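Local coordinates for protein glutamine synthetase (Streptomyces coelicolor, PDB 4BAX) that belongs to the glutamine synthetase family, assembling as ten subunits whose chains each join a beta-grasp domain to a larger catalytic domain, at residues A[240-244]-A[304-310]; A[133-137]-A[222-227]; A[158-162]-A[200-204]; A[266-271]-A[316-321]. All blocks are in the same frame, centred on the assembly; numbering follows the deposited sequence.

Contact 1: A[240-244]-A[304-310]; sequences MREGY and VEKDGKG
Tyr244 lays its ring obliquely along the last turn of helix 302-307, with CE1 3.7 Å from Glu305 CA and OH 3.6 Å from Glu305 CG. With CG anti to the backbone N (chi1 -158°) the ring lies along that helix; CB itself packs beside the carbonyl oxygen of Gly308. Glu305 CB and CG pass the phenol oxygen, and the bend at the second torsion turns the carboxylate off, its plane 87° from that of the ring. The apolar remainder is thin: Tyr244 CE1 lies 4.4 Å from Val304 CG1, and Val291 of strand 289-291 touches both Tyr244 and Glu305.

At the other end of the contact, Lys309 sends its chain past the C-terminal end of helix 238-242. Its CB, CG and CD run alongside Arg241 O, and the ammonium end leads away from the helix. Arg241 turns the other way, its guanidinium bound to Ser236 and to the carbonyl of Glu108. Met240 O takes the single hydrogen bond between the segments, from Gly310 N (3.0 Å), which comes in tilted 29° from the carbonyl plane. Gly308, with positive phi, ends helix 302-307 and starts the turn that brings Gly310 there.

The chemistry is thus that of a surface join of two helix ends, held by one backbone bond and by methylene and ring packing; the Arg241 charge is used on partners outside the pair, and no salt bridge spans the segments.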
loop_
_atom_site.group_PDB
_atom_site.type_symbol
_atom_site.label_atom_id
_atom_site.label_comp_id
_atom_site.label_asym_id
_atom_site.label_seq_id
_atom_site.Cartn_x
_atom_site.Cartn_y
_atom_site.Cartn_z
ATOM N N MET A 240 -49.396 -22.925 31.806
ATOM C CA MET A 240 -48.265 -23.676 31.276
ATOM C C MET A 240 -47.149 -23.819 32.320
ATOM O O MET A 240 -46.504 -24.859 32.429
ATOM C CB MET A 240 -47.750 -23.023 29.999
ATOM C CG MET A 240 -48.732 -23.164 28.849
ATOM S SD MET A 240 -48.330 -22.093 27.459
ATOM C CE MET A 240 -46.895 -22.969 26.785
ATOM N N ARG A 241 -46.920 -22.762 33.087
ATOM C CA ARG A 241 -45.955 -22.822 34.180
ATOM C C ARG A 241 -46.424 -23.736 35.315
ATOM O O ARG A 241 -45.618 -24.255 36.088
ATOM C CB ARG A 241 -45.586 -21.432 34.703
ATOM C CG ARG A 241 -45.260 -20.429 33.626
ATOM C CD ARG A 241 -44.785 -19.105 34.209
ATOM N NE ARG A 241 -45.901 -18.155 34.318
ATOM C CZ ARG A 241 -46.432 -17.484 33.289
ATOM N NH1 ARG A 241 -45.979 -17.673 32.038
ATOM N NH2 ARG A 241 -47.440 -16.640 33.503
ATOM N N GLU A 242 -47.741 -23.882 35.433
ATOM C CA GLU A 242 -48.329 -24.781 36.421
ATOM C C GLU A 242 -48.424 -26.264 36.040
ATOM O O GLU A 242 -48.205 -27.124 36.894
ATOM C CB GLU A 242 -49.668 -24.229 36.955
ATOM C CG GLU A 242 -49.439 -23.173 38.062
ATOM C CD GLU A 242 -50.587 -22.175 38.233
ATOM O OE1 GLU A 242 -51.730 -22.484 37.837
ATOM O OE2 GLU A 242 -50.344 -21.064 38.758
ATOM N N GLY A 243 -48.775 -26.569 34.790
ATOM C CA GLY A 243 -49.025 -27.953 34.411
ATOM C C GLY A 243 -48.745 -28.320 32.962
ATOM O O GLY A 243 -48.735 -27.469 32.071
ATOM N N TYR A 244 -48.523 -29.610 32.729
ATOM C CA TYR A 244 -48.123 -30.132 31.419
ATOM C C TYR A 244 -49.214 -30.191 30.374
ATOM O O TYR A 244 -48.925 -30.242 29.181
ATOM C CB TYR A 244 -47.468 -31.511 31.564
ATOM C CG TYR A 244 -46.562 -31.906 30.405
ATOM C CD1 TYR A 244 -45.307 -31.325 30.235
ATOM C CD2 TYR A 244 -46.959 -32.874 29.494
ATOM C CE1 TYR A 244 -44.480 -31.690 29.169
ATOM C CE2 TYR A 244 -46.138 -33.248 28.431
ATOM C CZ TYR A 244 -44.900 -32.652 28.271
ATOM O OH TYR A 244 -44.083 -33.013 27.217
ATOM N N VAL A 304 -38.732 -29.193 31.073
ATOM C CA VAL A 304 -40.163 -28.950 31.106
ATOM C C VAL A 304 -40.901 -30.285 31.141
ATOM O O VAL A 304 -41.867 -30.449 31.897
ATOM C CB VAL A 304 -40.622 -28.103 29.893
ATOM C CG1 VAL A 304 -42.164 -28.031 29.811
ATOM C CG2 VAL A 304 -40.037 -26.709 29.986
ATOM N N GLU A 305 -40.454 -31.246 30.324
ATOM C CA GLU A 305 -41.109 -32.550 30.331
ATOM C C GLU A 305 -40.842 -33.327 31.594
ATOM O O GLU A 305 -41.716 -34.032 32.080
ATOM C CB GLU A 305 -40.706 -33.362 29.122
ATOM C CG GLU A 305 -41.435 -34.712 29.063
ATOM C CD GLU A 305 -40.665 -35.787 29.790
ATOM O OE1 GLU A 305 -39.446 -35.882 29.529
ATOM O OE2 GLU A 305 -41.264 -36.558 30.591
ATOM N N LYS A 306 -39.639 -33.185 32.132
ATOM C CA LYS A 306 -39.290 -33.825 33.400
ATOM C C LYS A 306 -40.087 -33.250 34.556
ATOM O O LYS A 306 -40.584 -33.976 35.411
ATOM C CB LYS A 306 -37.789 -33.689 33.686
ATOM C CG LYS A 306 -37.342 -34.381 34.974
ATOM C CD LYS A 306 -37.698 -35.861 34.912
ATOM C CE LYS A 306 -37.240 -36.662 36.142
ATOM N NZ LYS A 306 -37.970 -37.977 36.270
ATOM N N ASP A 307 -40.214 -31.931 34.564
ATOM C CA ASP A 307 -40.834 -31.246 35.683
ATOM C C ASP A 307 -42.365 -31.157 35.536
ATOM O O ASP A 307 -43.058 -30.774 36.485
ATOM C CB ASP A 307 -40.246 -29.848 35.817
ATOM C CG ASP A 307 -38.773 -29.886 36.203
ATOM O OD1 ASP A 307 -38.290 -30.976 36.588
ATOM O OD2 ASP A 307 -38.098 -28.836 36.121
ATOM N N GLY A 308 -42.880 -31.514 34.353
ATOM C CA GLY A 308 -44.308 -31.473 34.065
ATOM C C GLY A 308 -44.924 -30.085 34.009
ATOM O O GLY A 308 -46.141 -29.931 34.160
ATOM N N LYS A 309 -44.072 -29.075 33.833
ATOM C CA LYS A 309 -44.507 -27.681 33.735
ATOM C C LYS A 309 -43.352 -26.852 33.163
ATOM O O LYS A 309 -42.213 -27.325 33.101
ATOM C CB LYS A 309 -44.916 -27.156 35.115
ATOM C CG LYS A 309 -43.812 -27.174 36.141
ATOM C CD LYS A 309 -44.356 -26.845 37.529
ATOM C CE LYS A 309 -43.241 -26.892 38.580
ATOM N NZ LYS A 309 -43.767 -26.748 39.974
ATOM N N GLY A 310 -43.646 -25.642 32.695
ATOM C CA GLY A 310 -42.628 -24.856 32.019
ATOM C C GLY A 310 -43.125 -23.961 30.899
ATOM O O GLY A 310 -44.092 -23.206 31.062
#

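Contact 2: A[133-137]-A[222-227]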
loop_
_atom_site.group_PDB
_atom_site.type_symbol
_atom_site.label_atom_id
_atom_site.label_comp_id
_atom_site.label_asym_id
_atom_site.label_seq_id
_atom_site.Cartn_x
_atom_site.Cartn_y
_atom_site.Cartn_z
ATOM N N PHE A 133 -13.305 -18.409 2.286
ATOM C CA PHE A 133 -14.051 -18.986 3.367
ATOM C C PHE A 133 -13.125 -19.320 4.522
ATOM O O PHE A 133 -11.955 -19.663 4.322
ATOM C CB PHE A 133 -14.693 -20.271 2.866
ATOM C CG PHE A 133 -15.834 -20.026 1.918
ATOM C CD1 PHE A 133 -17.080 -19.624 2.395
ATOM C CD2 PHE A 133 -15.649 -20.149 0.543
ATOM C CE1 PHE A 133 -18.127 -19.386 1.516
ATOM C CE2 PHE A 133 -16.694 -19.910 -0.340
ATOM C CZ PHE A 133 -17.932 -19.524 0.143
ATOM N N PRO A 134 -13.655 -19.221 5.747
ATOM C CA PRO A 134 -12.864 -19.647 6.899
ATOM C C PRO A 134 -13.019 -21.155 7.049
ATOM O O PRO A 134 -13.754 -21.762 6.263
ATOM C CB PRO A 134 -13.542 -18.923 8.070
ATOM C CG PRO A 134 -14.966 -18.748 7.624
ATOM C CD PRO A 134 -14.905 -18.537 6.136
ATOM N N ALA A 135 -12.390 -21.743 8.059
ATOM C CA ALA A 135 -12.539 -23.167 8.291
ATOM C C ALA A 135 -14.011 -23.449 8.598
ATOM O O ALA A 135 -14.764 -22.545 9.008
ATOM C CB ALA A 135 -11.665 -23.595 9.447
ATOM N N ALA A 136 -14.418 -24.700 8.394
ATOM C CA ALA A 136 -15.817 -25.081 8.538
ATOM C C ALA A 136 -16.226 -24.941 9.989
ATOM O O ALA A 136 -15.386 -24.854 10.882
ATOM C CB ALA A 136 -16.034 -26.518 8.062
ATOM N N GLN A 137 -17.525 -24.908 10.212
ATOM C CA GLN A 137 -18.073 -24.642 11.530
ATOM C C GLN A 137 -17.720 -25.763 12.511
ATOM O O GLN A 137 -17.473 -26.909 12.080
ATOM C CB GLN A 137 -19.580 -24.422 11.445
ATOM C CG GLN A 137 -19.907 -23.120 10.744
ATOM C CD GLN A 137 -21.366 -23.007 10.394
ATOM O OE1 GLN A 137 -21.864 -21.917 10.085
ATOM N NE2 GLN A 137 -22.070 -24.138 10.440
ATOM N N VAL A 222 -24.880 -15.952 4.800
ATOM C CA VAL A 222 -24.067 -16.651 3.804
ATOM C C VAL A 222 -24.798 -17.912 3.340
ATOM O O VAL A 222 -25.226 -18.732 4.162
ATOM C CB VAL A 222 -22.676 -17.042 4.374
ATOM C CG1 VAL A 222 -21.830 -17.737 3.314
ATOM C CG2 VAL A 222 -21.941 -15.814 4.915
ATOM N N LYS A 223 -24.897 -18.100 2.026
ATOM C CA LYS A 223 -25.594 -19.277 1.508
ATOM C C LYS A 223 -24.780 -20.554 1.735
ATOM O O LYS A 223 -23.551 -20.516 1.839
ATOM C CB LYS A 223 -25.978 -19.124 0.031
ATOM C CG LYS A 223 -24.863 -19.557 -0.923
ATOM C CD LYS A 223 -24.768 -18.695 -2.188
ATOM C CE LYS A 223 -23.526 -19.084 -3.017
ATOM N NZ LYS A 223 -23.501 -18.406 -4.349
ATOM N N GLY A 224 -25.475 -21.678 1.865
ATOM C CA GLY A 224 -24.794 -22.932 2.095
ATOM C C GLY A 224 -24.975 -23.539 3.469
ATOM O O GLY A 224 -26.000 -23.357 4.118
ATOM N N ASP A 225 -23.939 -24.208 3.945
ATOM C CA ASP A 225 -24.039 -24.928 5.203
ATOM C C ASP A 225 -23.749 -24.021 6.382
ATOM O O ASP A 225 -23.795 -24.453 7.533
ATOM C CB ASP A 225 -23.083 -26.117 5.207
ATOM C CG ASP A 225 -23.596 -27.262 4.358
ATOM O OD1 ASP A 225 -24.838 -27.373 4.197
ATOM O OD2 ASP A 225 -22.766 -28.077 3.894
ATOM N N TRP A 226 -23.424 -22.766 6.085
ATOM C CA TRP A 226 -23.236 -21.756 7.123
ATOM C C TRP A 226 -24.554 -21.467 7.847
ATOM O O TRP A 226 -25.616 -21.355 7.240
ATOM C CB TRP A 226 -22.605 -20.488 6.529
ATOM C CG TRP A 226 -21.339 -20.812 5.791
ATOM C CD1 TRP A 226 -21.190 -21.022 4.449
ATOM C CD2 TRP A 226 -20.047 -21.009 6.371
ATOM N NE1 TRP A 226 -19.877 -21.325 4.159
ATOM C CE2 TRP A 226 -19.157 -21.320 5.324
ATOM C CE3 TRP A 226 -19.558 -20.945 7.670
ATOM C CZ2 TRP A 226 -17.813 -21.568 5.543
ATOM C CZ3 TRP A 226 -18.215 -21.192 7.881
ATOM C CH2 TRP A 226 -17.361 -21.497 6.827
ATOM N N ASN A 227 -24.465 -21.332 9.161
ATOM C CA ASN A 227 -25.649 -21.227 10.002
ATOM C C ASN A 227 -26.512 -19.997 9.759
ATOM O O ASN A 227 -26.014 -18.877 9.611
ATOM C CB ASN A 227 -25.272 -21.313 11.481
ATOM C CG ASN A 227 -25.673 -22.633 12.103
ATOM O OD1 ASN A 227 -25.517 -23.703 11.497
ATOM N ND2 ASN A 227 -26.163 -22.572 13.332
#
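Trp226 anchors a loop-to-loop contact of the catalytic domain, its indole packed against residues 133-137, which lie between strand 124-125 and helix 152-164; its own loop connects strands 214-216 and 231-236.

Aromatic and apolar packing dominates. Phe133 meets the indole edge beside edge: the two planes are only 6° apart, yet neither ring lies over the other, and Phe133 CE1 is 3.7 Å from Trp226 NE1. Val222 CG1 reaches the edge of the phenyl ring. Pro134 and Trp226 point against each other, bringing Pro134 CG 3.7 Å from Trp226 CH2, while the carbonyl oxygens of Pro134 and Ala135 lie at the indole's edge. Phe128 adds an edge-to-face ring contact with Trp226. Phe133 also packs on Pro134 of a neighbouring subunit, so this surface contact adjoins a subunit interface.

Gln137 combines packing with polar bonding. Its extended chain passes obliquely by the six-membered ring, CG 3.8 Å from Trp226 CE3, and its amide stands at 90° to the ring plane. Its NE2 lies 3.4 Å from Asp225 O. The loop is tied further by Lys220, whose NZ binds the carbonyl oxygens of Gly224 and Trp226.

One hydrogen bond joins the two loops: Asn227 N donates to Gln137 OE1 over 2.8 Å, lying in the plane of the amide at one of the oxygen's lone pairs, with an angle of 157° at the hydrogen.

Contact 3: A[158-162]-A[200-204]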
loop_
_atom_site.group_PDB
_atom_site.type_symbol
_atom_site.label_atom_id
_atom_site.label_comp_id
_atom_site.label_asym_id
_atom_site.label_seq_id
_atom_site.Cartn_x
_atom_site.Cartn_y
_atom_site.Cartn_z
ATOM N N HIS A 158 -22.130 -3.496 23.608
ATOM C CA HIS A 158 -23.574 -3.584 23.487
ATOM C C HIS A 158 -24.258 -4.182 24.732
ATOM O O HIS A 158 -25.289 -3.665 25.205
ATOM C CB HIS A 158 -23.922 -4.379 22.255
ATOM C CG HIS A 158 -25.372 -4.720 22.142
ATOM N ND1 HIS A 158 -25.853 -5.995 22.346
ATOM C CD2 HIS A 158 -26.444 -3.948 21.850
ATOM C CE1 HIS A 158 -27.160 -5.997 22.169
ATOM N NE2 HIS A 158 -27.544 -4.769 21.867
ATOM N N LEU A 159 -23.674 -5.242 25.289
ATOM C CA LEU A 159 -24.267 -5.847 26.479
ATOM C C LEU A 159 -24.253 -4.866 27.660
ATOM O O LEU A 159 -25.271 -4.704 28.357
ATOM C CB LEU A 159 -23.578 -7.165 26.830
ATOM C CG LEU A 159 -23.900 -7.765 28.193
ATOM C CD1 LEU A 159 -25.320 -8.316 28.213
ATOM C CD2 LEU A 159 -22.902 -8.846 28.526
ATOM N N GLU A 160 -23.112 -4.206 27.870
ATOM C CA GLU A 160 -22.998 -3.208 28.928
ATOM C C GLU A 160 -23.965 -2.047 28.662
ATOM O O GLU A 160 -24.635 -1.558 29.565
ATOM C CB GLU A 160 -21.554 -2.711 29.054
ATOM C CG GLU A 160 -21.310 -1.692 30.188
ATOM C CD GLU A 160 -21.562 -2.283 31.601
ATOM O OE1 GLU A 160 -21.918 -3.476 31.724
ATOM O OE2 GLU A 160 -21.410 -1.551 32.606
ATOM N N ASN A 161 -24.108 -1.678 27.392
ATOM C CA ASN A 161 -25.037 -0.627 27.017
ATOM C C ASN A 161 -26.498 -1.006 27.294
ATOM O O ASN A 161 -27.261 -0.173 27.794
ATOM C CB ASN A 161 -24.844 -0.265 25.545
ATOM C CG ASN A 161 -23.687 0.701 25.338
ATOM O OD1 ASN A 161 -23.249 1.355 26.283
ATOM N ND2 ASN A 161 -23.190 0.799 24.106
ATOM N N CYS A 162 -26.877 -2.250 27.002
ATOM C CA CYS A 162 -28.241 -2.737 27.247
ATOM C C CYS A 162 -28.569 -2.734 28.763
ATOM O O CYS A 162 -29.678 -2.357 29.192
ATOM C CB CYS A 162 -28.419 -4.144 26.663
ATOM S SG CYS A 162 -28.572 -4.184 24.814
ATOM N N ALA A 200 -32.935 -2.708 22.056
ATOM C CA ALA A 200 -31.702 -3.462 22.083
ATOM C C ALA A 200 -31.101 -3.619 20.660
ATOM O O ALA A 200 -29.871 -3.553 20.489
ATOM C CB ALA A 200 -31.911 -4.829 22.770
ATOM N N ARG A 201 -31.962 -3.797 19.651
ATOM C CA ARG A 201 -31.512 -3.826 18.256
ATOM C C ARG A 201 -30.925 -2.473 17.893
ATOM O O ARG A 201 -29.850 -2.369 17.285
ATOM C CB ARG A 201 -32.660 -4.150 17.294
ATOM C CG ARG A 201 -32.976 -5.640 17.151
ATOM C CD ARG A 201 -34.464 -5.847 16.789
ATOM N NE ARG A 201 -34.791 -7.245 16.503
ATOM C CZ ARG A 201 -35.663 -7.667 15.580
ATOM N NH1 ARG A 201 -36.339 -6.799 14.824
ATOM N NH2 ARG A 201 -35.869 -8.976 15.419
ATOM N N TRP A 202 -31.641 -1.427 18.270
ATOM C CA TRP A 202 -31.189 -0.098 17.934
ATOM C C TRP A 202 -29.821 0.127 18.586
ATOM O O TRP A 202 -28.921 0.710 17.969
ATOM C CB TRP A 202 -32.214 0.973 18.359
ATOM C CG TRP A 202 -31.792 2.357 17.950
ATOM C CD1 TRP A 202 -32.092 2.984 16.765
ATOM C CD2 TRP A 202 -30.982 3.289 18.702
ATOM N NE1 TRP A 202 -31.513 4.240 16.733
ATOM C CE2 TRP A 202 -30.837 4.452 17.910
ATOM C CE3 TRP A 202 -30.361 3.247 19.955
ATOM C CZ2 TRP A 202 -30.113 5.565 18.341
ATOM C CZ3 TRP A 202 -29.644 4.350 20.371
ATOM C CH2 TRP A 202 -29.528 5.495 19.569
ATOM N N LEU A 203 -29.654 -0.365 19.812
ATOM C CA LEU A 203 -28.390 -0.233 20.524
ATOM C C LEU A 203 -27.252 -1.027 19.856
ATOM O O LEU A 203 -26.081 -0.603 19.903
ATOM C CB LEU A 203 -28.560 -0.656 21.976
ATOM C CG LEU A 203 -29.218 0.365 22.907
ATOM C CD1 LEU A 203 -29.528 -0.292 24.254
ATOM C CD2 LEU A 203 -28.332 1.584 23.112
ATOM N N LEU A 204 -27.570 -2.177 19.256
ATOM C CA LEU A 204 -26.537 -2.970 18.583
ATOM C C LEU A 204 -25.966 -2.262 17.349
ATOM O O LEU A 204 -24.747 -2.061 17.243
ATOM C CB LEU A 204 -27.075 -4.354 18.216
ATOM C CG LEU A 204 -26.062 -5.230 17.447
ATOM C CD1 LEU A 204 -24.841 -5.695 18.285
ATOM C CD2 LEU A 204 -26.781 -6.424 16.811
#
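The imidazole of His158 is sandwiched between Leu204 on one face and Cys162 of its own helix on the other. Leu204 CB makes a CH-pi contact 4.0 Å from the centroid of the His158 ring, and its CD1 covers the same face nearer the rim. Cys162 SG stands over the opposite face, also offset. Ala200 O and C lie at the ring edge, and Phe183 meets the imidazole with its plane at about 60°.

With CG anti to the backbone N (chi1 171°), the His158 ring extends to the partner helix. NE2 donates to Ala200 O over 3.0 Å, the oxygen standing slightly out of the ring plane. The same oxygen accepts the helical bond from Leu204 N, also at 3.0 Å; the two donors approach from opposite faces of the carbonyl plane. A buried imidazole N-H is thereby satisfied by a carbonyl already used within the helix, and the ring's rotation is fixed.

Next to the ring, Cys162 SG touches both Ala200 CB and Leu203 CD1, each at 4.0 Å. Asn161 directs its ND2 to Thr207 OG1, one turn beyond Leu203. On the outer side of helix 152-164, Glu160 forms a salt bridge with Lys5 of a neighbouring subunit.

The axes pass 9.7 Å apart at 140°: helices 152-164 and 190-210 form a roughly antiparallel pair of the catalytic domain, buried at this contact, with Leu159 and Cys162 packed on strand 169-174.

Contact 4: A[266-271]-A[316-321]; sequences NYGAGI and RPNANV
Two facing beta turns form this junction of loops in the catalytic domain: a type II turn from Gly268 to Ile271 and a type I turn from Asn318 to Val321. Asn318 N donates to Tyr267 O (3.0 Å). Asn320, its CG between the backbone N and the carbonyl carbon (chi1 66°), turns its amide back to the first turn, where ND2 bonds Ala269 O at 3.2 Å, meeting a lone pair within the plane of that peptide. A weak bond from Asn318 ND2 to Asn320 OD1 couples the two amides. Asn318 OD1 is held by Arg274, and its amide packs on Ile271.

Tyr267 lies side by side with Pro317, whose CG sits over the phenol face, 3.8 Å from the ring centroid. Arg316 CB comes to the ring edge, 3.5 Å from Tyr267 CE2, while its guanidinium plane is turned 75° from the ring, with Tyr267 CE2 over one of its faces, off centre. Tyr267 OH is hydrogen-bonded to Asp314 and to His263, and Asp314 also forms a salt bridge with Arg316.

Around this junction, Val326 of helix 323-341 touches Tyr267 and Pro317, Val264 of helix 259-264 touches Ile271 and Arg316, and strand 231-236 packs against Pro317 and Val321.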
loop_
_atom_site.group_PDB
_atom_site.type_symbol
_atom_site.label_atom_id
_atom_site.label_comp_id
_atom_site.label_asym_id
_atom_site.label_seq_id
_atom_site.Cartn_x
_atom_site.Cartn_y
_atom_site.Cartn_z
ATOM N N ASN A 266 -45.356 -14.653 8.566
ATOM C CA ASN A 266 -45.114 -13.411 9.311
ATOM C C ASN A 266 -43.859 -13.472 10.157
ATOM O O ASN A 266 -43.617 -12.598 11.007
ATOM C CB ASN A 266 -46.312 -13.071 10.207
ATOM C CG ASN A 266 -47.520 -12.665 9.445
ATOM O OD1 ASN A 266 -47.599 -11.541 8.962
ATOM N ND2 ASN A 266 -48.478 -13.574 9.313
ATOM N N TYR A 267 -43.057 -14.502 9.915
ATOM C CA TYR A 267 -41.914 -14.793 10.769
ATOM C C TYR A 267 -40.602 -14.263 10.209
ATOM O O TYR A 267 -39.524 -14.628 10.685
ATOM C CB TYR A 267 -41.812 -16.297 11.011
ATOM C CG TYR A 267 -42.498 -16.787 12.262
ATOM C CD1 TYR A 267 -43.359 -15.972 12.990
ATOM C CD2 TYR A 267 -42.281 -18.078 12.719
ATOM C CE1 TYR A 267 -43.991 -16.449 14.145
ATOM C CE2 TYR A 267 -42.889 -18.555 13.873
ATOM C CZ TYR A 267 -43.743 -17.749 14.580
ATOM O OH TYR A 267 -44.338 -18.272 15.710
ATOM N N GLY A 268 -40.697 -13.407 9.199
ATOM C CA GLY A 268 -39.520 -12.753 8.681
ATOM C C GLY A 268 -39.288 -13.044 7.222
ATOM O O GLY A 268 -39.630 -14.113 6.718
ATOM N N ALA A 269 -38.660 -12.092 6.548
ATOM C CA ALA A 269 -38.426 -12.199 5.122
ATOM C C ALA A 269 -37.291 -13.178 4.830
ATOM O O ALA A 269 -36.258 -13.181 5.518
ATOM C CB ALA A 269 -38.121 -10.814 4.538
ATOM N N GLY A 270 -37.487 -14.038 3.838
ATOM C CA GLY A 270 -36.446 -14.985 3.493
ATOM C C GLY A 270 -36.408 -16.216 4.376
ATOM O O GLY A 270 -35.385 -16.904 4.408
ATOM N N ILE A 271 -37.528 -16.535 5.030
ATOM C CA ILE A 271 -37.594 -17.686 5.938
ATOM C C ILE A 271 -37.316 -19.030 5.261
ATOM O O ILE A 271 -36.729 -19.942 5.859
ATOM C CB ILE A 271 -38.958 -17.709 6.707
ATOM C CG1 ILE A 271 -38.909 -18.695 7.878
ATOM C CG2 ILE A 271 -40.117 -18.082 5.777
ATOM C CD1 ILE A 271 -39.745 -18.277 9.065
ATOM N N ARG A 316 -38.995 -21.496 14.902
ATOM C CA ARG A 316 -39.245 -20.952 13.556
ATOM C C ARG A 316 -38.901 -19.458 13.270
ATOM O O ARG A 316 -38.482 -19.153 12.156
ATOM C CB ARG A 316 -40.684 -21.230 13.146
ATOM C CG ARG A 316 -40.993 -22.704 12.994
ATOM C CD ARG A 316 -42.462 -22.897 12.767
ATOM N NE ARG A 316 -43.188 -22.487 13.966
ATOM C CZ ARG A 316 -44.505 -22.305 14.006
ATOM N NH1 ARG A 316 -45.231 -22.515 12.914
ATOM N NH2 ARG A 316 -45.099 -21.928 15.139
ATOM N N PRO A 317 -39.095 -18.533 14.228
ATOM C CA PRO A 317 -38.911 -17.127 13.798
ATOM C C PRO A 317 -37.476 -16.752 13.378
ATOM O O PRO A 317 -36.471 -17.181 13.974
ATOM C CB PRO A 317 -39.360 -16.308 15.026
ATOM C CG PRO A 317 -40.182 -17.262 15.862
ATOM C CD PRO A 317 -39.569 -18.627 15.626
ATOM N N ASN A 318 -37.394 -15.966 12.306
ATOM C CA ASN A 318 -36.117 -15.463 11.809
ATOM C C ASN A 318 -35.554 -14.399 12.722
ATOM O O ASN A 318 -36.300 -13.806 13.496
ATOM C CB ASN A 318 -36.316 -14.825 10.452
ATOM C CG ASN A 318 -36.344 -15.824 9.332
ATOM O OD1 ASN A 318 -36.294 -17.056 9.546
ATOM N ND2 ASN A 318 -36.413 -15.303 8.110
ATOM N N ALA A 319 -34.251 -14.134 12.599
ATOM C CA ALA A 319 -33.615 -13.043 13.338
ATOM C C ALA A 319 -34.204 -11.692 12.932
ATOM O O ALA A 319 -34.119 -10.730 13.705
ATOM C CB ALA A 319 -32.111 -13.049 13.126
ATOM N N ASN A 320 -34.799 -11.617 11.734
ATOM C CA ASN A 320 -35.394 -10.360 11.267
ATOM C C ASN A 320 -36.904 -10.264 11.520
ATOM O O ASN A 320 -37.574 -9.419 10.930
ATOM C CB ASN A 320 -35.052 -10.083 9.791
ATOM C CG ASN A 320 -35.685 -11.093 8.846
ATOM O OD1 ASN A 320 -36.265 -12.096 9.281
ATOM N ND2 ASN A 320 -35.541 -10.856 7.542
ATOM N N VAL A 321 -37.444 -11.122 12.379
ATOM C CA VAL A 321 -38.863 -11.024 12.729
ATOM C C VAL A 321 -39.147 -9.753 13.531
ATOM O O VAL A 321 -38.307 -9.282 14.293
ATOM C CB VAL A 321 -39.329 -12.258 13.533
ATOM C CG1 VAL A 321 -38.718 -12.283 14.943
ATOM C CG2 VAL A 321 -40.863 -12.330 13.565
#

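How the contacts relate
Along the chain, contact 3 falls wholly between the two segments of contact 2, and both close before contact 1 opens; contacts 1 and 4 then interlock, their segments coming in alternation. Contacts 3 and 4, with centres 21 Å apart, touch: Arg201 of helix 190-210 probably hydrogen-bonds through NH2 to Val321 O. Contact 2 is about 9 Å from contact 4 at the nearest atoms, and strand 231-236 starts just after its second loop and packs on contact 4. Contact 1 is about 12 Å from contact 4 at the nearest atoms. Thus the buried helix pair and the loop junction are directly connected within the chain, while contacts 1 and 2 tie helix ends and loops at its surface, contact 2 beside another subunit.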